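Local coordinates for Mll7089 protein (Mesorhizobium loti, PDB 2OZ8) that probably acts as a magnesium-dependent hydro-lyase of the enolase superfamily, with no established substrate, at residues A[16-21]-A[320-325]; A[134-139]-A[163-168]. All coordinates share one frame; numbering follows the deposited sequence.

Interaction 1 of 2, residues A[16-21]-A[320-325]; sequences ARDRVI and FQNFDH
Asn322 reaches across to the backbone of Ala16 and Arg17 and has the largest area buried in this contact. Its CG stands between the backbone N and the carbonyl carbon (chi1 63°), which turns the amide toward the strand. Asn322 ND2 donates to Ala16 O over 3.3 Å. The acceptor lies in the amide plane of Asn322, and the donor sits on a lone pair of the carbonyl. The same ND2 also donates to Pro373 O, so two carbonyls grip this buried nitrogen. Asp18 slides past Asn322 in the opposite direction, its OD1 4.0 Å from Asn322 CB, while its OD2 accepts from Asn375 ND2.

Arg17 lies beside Gln321, both side chains pointing the same way. Their guanidinium and amide planes are 19° apart. Arg17 NH1 donates to Gln321 OE1 at 3.1 Å, close to the guanidinium plane. Arg17 NE is bonded to Asp30 O of strand 27-40, so bonds at NE and NH1 fix the rotation of the guanidinium. One of its faces is covered by Ile21 CD1. One water joins Arg17 NH1, Asp18 OD1 and the backbone N of Asn322. A second bridges Arg17 NH2 and Gln321 OE1. Gln321 CB sits over the ring of Phe323, 3.5 Å above its plane.

Arg19, at the corner of the chain, reaches Phe320. Its chain bends at chi3 (125°) and puts Phe320 O at the edge of the guanidinium, in a weak bond of 2.7 Å from Arg19 NH2. Arg19 NH2 also bonds to Ser319 O.

Asn322 is the centre of an inverse gamma turn. The contact ties the corner between strands 5-17 and 20-22 to the loop after barrel strand 313-318. This seam between N-terminal capping domain and barrel fits the two-domain layout of the enolase superfamily.

Interaction 2 of 2, residues A[134-139]-A[163-168]; sequences KAYASG and AFKIKV
Ala137 pairs with Phe164, and Ser138 with Lys165, in parallel register. The axes of segments 134-138 and 163-167 approach to 4.6 Å, at 36°. Ala137 N donates to Ala163 O at 2.9 Å, and Lys165 N to Ala137 O at 2.8 Å. Gly139 N continues to Lys165 O at 3.3 Å. Helix 146-158 links the strands in a beta-alpha-beta unit of the barrel. Ala137 and Phe164 share the face toward that helix, where Ala137 CB meets Phe164 CD1. Ser138 and Lys165 occupy the opposite face. Lys165 and Lys167 fit the KxK motif of mandelate racemase relatives, consistent with an active-site position.

Tyr136 CB packs on Ala163 CB at 3.7 Å. The Tyr136 ring edge meets the Lys165 chain, with Lys165 CE 3.4 Å from Tyr136 CE1. Lys165, with CG anti to the backbone N (chi1 -171°), bends at chi2 and chi3 to carry NZ to the phenol. The bond from Lys165 NZ to Tyr136 OH is weak, at 3.1 Å; stronger partners, Glu224 and Glu317, form salt bridges. Replacing Tyr136 by an alanine would probably leave a gap beside the Lys165 chain and NZ without its phenol partner, though both glutamates remain. Ser138 OG also bonds to Glu317.

Interaction 2 lies in the wall of the barrel, and all its touching residues are buried. Interaction 1 is only partly buried and sits where the N-terminal sheet meets the barrel. Strand 313-318 connects them: it pairs with strand 132-138 of interaction 2 and runs on into the loop of interaction 1. Their centres are about 16 Å apart, yet they touch. Arg19 NH1 lies 2.8 Å from Gly139 O, and Phe320 CE2 packs 3.7 Å from Ala137 CB. Side chains and waters make most of the polar links in interaction 1. Regular backbone pairing dominates interaction 2, with a lysine held among carboxylates on one face and apolar packing on the other.

Interaction 1 of 2, residues A[16-21]-A[320-325]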
loop_
_atom_site.group_PDB
_atom_site.type_symbol
_atom_site.label_atom_id
_atom_site.label_comp_id
_atom_site.label_asym_id
_atom_site.label_seq_id
_atom_site.Cartn_x
_atom_site.Cartn_y
_atom_site.Cartn_z
ATOM N N ALA A 16 21.915 0.555 -47.947
ATOM C CA ALA A 16 22.300 -0.739 -47.366
ATOM C C ALA A 16 23.307 -0.546 -46.253
ATOM O O ALA A 16 24.142 0.388 -46.298
ATOM C CB ALA A 16 22.885 -1.685 -48.441
ATOM N N ARG A 17 23.209 -1.425 -45.252
ATOM C CA ARG A 17 24.186 -1.496 -44.165
ATOM C C ARG A 17 25.354 -2.377 -44.577
ATOM O O ARG A 17 25.232 -3.169 -45.500
ATOM C CB ARG A 17 23.539 -2.061 -42.895
ATOM C CG ARG A 17 22.620 -1.069 -42.206
ATOM C CD ARG A 17 21.917 -1.717 -41.007
ATOM N NE ARG A 17 20.909 -0.830 -40.435
ATOM C CZ ARG A 17 21.141 0.023 -39.446
ATOM N NH1 ARG A 17 22.355 0.135 -38.906
ATOM N NH2 ARG A 17 20.154 0.778 -38.995
ATOM N N ASP A 18 26.468 -2.237 -43.867
ATOM C CA ASP A 18 27.622 -3.113 -44.038
ATOM C C ASP A 18 27.520 -4.501 -43.366
ATOM O O ASP A 18 28.289 -5.392 -43.697
ATOM C CB ASP A 18 28.913 -2.388 -43.625
ATOM C CG ASP A 18 28.979 -2.057 -42.132
ATOM O OD1 ASP A 18 27.926 -1.763 -41.461
ATOM O OD2 ASP A 18 30.140 -2.093 -41.629
ATOM N N ARG A 19 26.565 -4.680 -42.456
ATOM C CA ARG A 19 26.316 -5.952 -41.779
ATOM C C ARG A 19 24.844 -5.967 -41.399
ATOM O O ARG A 19 24.213 -4.907 -41.338
ATOM C CB ARG A 19 27.160 -6.045 -40.498
ATOM C CG ARG A 19 26.657 -5.184 -39.346
ATOM C CD ARG A 19 27.569 -5.168 -38.116
ATOM N NE ARG A 19 27.902 -3.781 -37.774
ATOM C CZ ARG A 19 27.627 -3.128 -36.658
ATOM N NH1 ARG A 19 27.051 -3.659 -35.602
ATOM N NH2 ARG A 19 28.027 -1.896 -36.593
ATOM N N VAL A 20 24.304 -7.145 -41.103
ATOM C CA VAL A 20 22.972 -7.217 -40.497
ATOM C C VAL A 20 23.050 -6.785 -39.038
ATOM O O VAL A 20 23.982 -7.210 -38.306
ATOM C CB VAL A 20 22.318 -8.647 -40.602
ATOM C CG1 VAL A 20 20.906 -8.655 -39.992
ATOM C CG2 VAL A 20 22.187 -9.065 -42.058
ATOM N N ILE A 21 22.100 -5.917 -38.638
ATOM C CA ILE A 21 21.934 -5.550 -37.227
ATOM C C ILE A 21 20.642 -6.120 -36.670
ATOM O O ILE A 21 19.720 -6.398 -37.402
ATOM C CB ILE A 21 21.950 -4.015 -36.938
ATOM C CG1 ILE A 21 20.675 -3.334 -37.458
ATOM C CG2 ILE A 21 23.256 -3.403 -37.375
ATOM C CD1 ILE A 21 20.429 -1.970 -36.902
ATOM N N PHE A 320 29.077 1.079 -34.135
ATOM C CA PHE A 320 29.841 0.911 -35.358
ATOM C C PHE A 320 28.984 0.947 -36.619
ATOM O O PHE A 320 29.327 0.305 -37.588
ATOM C CB PHE A 320 30.706 -0.379 -35.293
ATOM C CG PHE A 320 31.617 -0.399 -34.117
ATOM C CD1 PHE A 320 32.884 0.123 -34.214
ATOM C CD2 PHE A 320 31.185 -0.916 -32.875
ATOM C CE1 PHE A 320 33.718 0.136 -33.138
ATOM C CE2 PHE A 320 32.034 -0.899 -31.767
ATOM C CZ PHE A 320 33.286 -0.355 -31.900
ATOM N N GLN A 321 27.902 1.715 -36.624
ATOM C CA GLN A 321 27.068 1.811 -37.844
ATOM C C GLN A 321 27.771 2.597 -39.014
ATOM O O GLN A 321 28.659 3.431 -38.770
ATOM C CB GLN A 321 25.690 2.360 -37.492
ATOM C CG GLN A 321 24.857 1.370 -36.664
ATOM C CD GLN A 321 23.670 2.007 -35.996
ATOM O OE1 GLN A 321 22.531 1.602 -36.235
ATOM N NE2 GLN A 321 23.924 3.021 -35.139
ATOM N N ASN A 322 27.443 2.276 -40.267
ATOM C CA ASN A 322 28.095 2.949 -41.408
ATOM C C ASN A 322 27.356 4.247 -41.708
ATOM O O ASN A 322 26.595 4.307 -42.658
ATOM C CB ASN A 322 28.163 2.068 -42.655
ATOM C CG ASN A 322 26.776 1.702 -43.196
ATOM O OD1 ASN A 322 25.826 1.559 -42.418
ATOM N ND2 ASN A 322 26.653 1.540 -44.536
ATOM N N PHE A 323 27.613 5.274 -40.898
ATOM C CA PHE A 323 26.869 6.555 -40.917
ATOM C C PHE A 323 27.785 7.758 -41.168
ATOM O O PHE A 323 27.322 8.812 -41.489
ATOM C CB PHE A 323 26.138 6.806 -39.560
ATOM C CG PHE A 323 24.965 5.886 -39.279
ATOM C CD1 PHE A 323 24.456 5.034 -40.249
ATOM C CD2 PHE A 323 24.349 5.900 -38.032
ATOM C CE1 PHE A 323 23.337 4.172 -39.969
ATOM C CE2 PHE A 323 23.259 5.075 -37.744
ATOM C CZ PHE A 323 22.738 4.219 -38.724
ATOM N N ASP A 324 29.080 7.607 -40.997
ATOM C CA ASP A 324 29.957 8.761 -40.887
ATOM C C ASP A 324 30.036 9.580 -42.182
ATOM O O ASP A 324 30.283 10.793 -42.151
ATOM C CB ASP A 324 31.365 8.313 -40.445
ATOM C CG ASP A 324 31.419 7.823 -38.988
ATOM O OD1 ASP A 324 30.363 7.616 -38.313
ATOM O OD2 ASP A 324 32.544 7.648 -38.499
ATOM N N HIS A 325 29.836 8.919 -43.319
ATOM C CA HIS A 325 29.940 9.567 -44.600
ATOM C C HIS A 325 28.920 10.720 -44.758
ATOM O O HIS A 325 29.077 11.619 -45.635
ATOM C CB HIS A 325 29.775 8.539 -45.716
ATOM C CG HIS A 325 28.421 7.926 -45.758
ATOM N ND1 HIS A 325 27.981 7.020 -44.812
ATOM C CD2 HIS A 325 27.394 8.098 -46.628
ATOM C CE1 HIS A 325 26.746 6.662 -45.098
ATOM N NE2 HIS A 325 26.365 7.300 -46.195
HETATM O O HOH W 1 25.371 -0.254 -40.179
HETATM O O HOH W 2 20.049 2.360 -36.292
#

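Interaction 2 of 2, residues A[134-139]-A[163-168]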
loop_
_atom_site.group_PDB
_atom_site.type_symbol
_atom_site.label_atom_id
_atom_site.label_comp_id
_atom_site.label_asym_id
_atom_site.label_seq_id
_atom_site.Cartn_x
_atom_site.Cartn_y
_atom_site.Cartn_z
ATOM N N LYS A 134 32.805 7.702 -21.120
ATOM C CA LYS A 134 33.096 6.331 -21.574
ATOM C C LYS A 134 32.114 5.820 -22.597
ATOM O O LYS A 134 30.877 6.007 -22.481
ATOM C CB LYS A 134 33.042 5.385 -20.392
ATOM C CG LYS A 134 34.045 5.755 -19.317
ATOM C CD LYS A 134 34.132 4.672 -18.260
ATOM C CE LYS A 134 33.585 5.176 -16.992
ATOM N NZ LYS A 134 33.936 4.199 -15.931
ATOM N N ALA A 135 32.648 5.113 -23.577
ATOM C CA ALA A 135 31.821 4.569 -24.623
ATOM C C ALA A 135 31.951 3.049 -24.551
ATOM O O ALA A 135 33.015 2.544 -24.261
ATOM C CB ALA A 135 32.283 5.123 -26.000
ATOM N N TYR A 136 30.868 2.317 -24.772
ATOM C CA TYR A 136 30.976 0.878 -24.793
ATOM C C TYR A 136 30.646 0.402 -26.183
ATOM O O TYR A 136 29.964 1.092 -26.924
ATOM C CB TYR A 136 30.101 0.201 -23.735
ATOM C CG TYR A 136 28.615 0.406 -23.865
ATOM C CD1 TYR A 136 27.857 -0.482 -24.583
ATOM C CD2 TYR A 136 27.971 1.433 -23.215
ATOM C CE1 TYR A 136 26.489 -0.355 -24.666
ATOM C CE2 TYR A 136 26.570 1.590 -23.277
ATOM C CZ TYR A 136 25.850 0.681 -24.015
ATOM O OH TYR A 136 24.494 0.755 -24.175
ATOM N N ALA A 137 31.182 -0.752 -26.543
ATOM C CA ALA A 137 31.047 -1.242 -27.888
ATOM C C ALA A 137 29.828 -2.153 -27.911
ATOM O O ALA A 137 29.747 -3.048 -27.117
ATOM C CB ALA A 137 32.302 -2.013 -28.292
ATOM N N SER A 138 28.919 -1.916 -28.842
ATOM C CA SER A 138 27.652 -2.592 -28.903
ATOM C C SER A 138 27.444 -3.172 -30.290
ATOM O O SER A 138 27.413 -2.469 -31.280
ATOM C CB SER A 138 26.572 -1.596 -28.544
ATOM O OG SER A 138 25.299 -2.138 -28.694
ATOM N N GLY A 139 27.281 -4.470 -30.354
ATOM C CA GLY A 139 27.363 -5.193 -31.602
ATOM C C GLY A 139 26.079 -5.250 -32.381
ATOM O O GLY A 139 26.135 -5.343 -33.596
ATOM N N ALA A 163 34.563 -2.109 -22.507
ATOM C CA ALA A 163 33.209 -2.551 -22.202
ATOM C C ALA A 163 32.443 -2.901 -23.493
ATOM O O ALA A 163 32.569 -2.190 -24.505
ATOM C CB ALA A 163 32.478 -1.479 -21.379
ATOM N N PHE A 164 31.647 -3.977 -23.444
ATOM C CA PHE A 164 31.101 -4.665 -24.623
ATOM C C PHE A 164 29.671 -5.128 -24.331
ATOM O O PHE A 164 29.428 -5.713 -23.295
ATOM C CB PHE A 164 31.968 -5.902 -24.962
ATOM C CG PHE A 164 33.424 -5.568 -25.181
ATOM C CD1 PHE A 164 33.865 -5.084 -26.419
ATOM C CD2 PHE A 164 34.339 -5.647 -24.144
ATOM C CE1 PHE A 164 35.176 -4.684 -26.612
ATOM C CE2 PHE A 164 35.718 -5.224 -24.347
ATOM C CZ PHE A 164 36.103 -4.757 -25.569
ATOM N N LYS A 165 28.725 -4.851 -25.233
ATOM C CA LYS A 165 27.344 -5.303 -25.083
ATOM C C LYS A 165 26.942 -6.193 -26.241
ATOM O O LYS A 165 27.129 -5.830 -27.403
ATOM C CB LYS A 165 26.372 -4.138 -25.000
ATOM C CG LYS A 165 24.954 -4.559 -24.632
ATOM C CD LYS A 165 23.873 -3.707 -25.353
ATOM C CE LYS A 165 23.762 -2.341 -24.786
ATOM N NZ LYS A 165 22.648 -1.484 -25.289
ATOM N N ILE A 166 26.372 -7.345 -25.898
ATOM C CA ILE A 166 25.885 -8.298 -26.846
ATOM C C ILE A 166 24.409 -8.532 -26.657
ATOM O O ILE A 166 23.854 -8.257 -25.567
ATOM C CB ILE A 166 26.655 -9.634 -26.763
ATOM C CG1 ILE A 166 26.429 -10.303 -25.407
ATOM C CG2 ILE A 166 28.173 -9.368 -27.080
ATOM C CD1 ILE A 166 27.048 -11.679 -25.274
ATOM N N LYS A 167 23.785 -9.024 -27.728
ATOM C CA LYS A 167 22.359 -9.331 -27.763
ATOM C C LYS A 167 22.136 -10.751 -27.425
ATOM O O LYS A 167 22.808 -11.601 -27.965
ATOM C CB LYS A 167 21.771 -9.077 -29.151
ATOM C CG LYS A 167 21.936 -7.642 -29.603
ATOM C CD LYS A 167 21.150 -6.655 -28.796
ATOM C CE LYS A 167 21.188 -5.257 -29.396
ATOM N NZ LYS A 167 20.642 -4.206 -28.433
ATOM N N VAL A 168 21.172 -11.010 -26.552
ATOM C CA VAL A 168 20.843 -12.380 -26.184
ATOM C C VAL A 168 19.362 -12.560 -26.334
ATOM O O VAL A 168 18.705 -11.699 -26.895
ATOM C CB VAL A 168 21.325 -12.754 -24.739
ATOM C CG1 VAL A 168 22.876 -12.686 -24.659
ATOM C CG2 VAL A 168 20.675 -11.867 -23.704
HETATM O O HOH W 3 34.946 0.951 -23.357
HETATM O O HOH W 4 24.642 -4.554 -28.849
#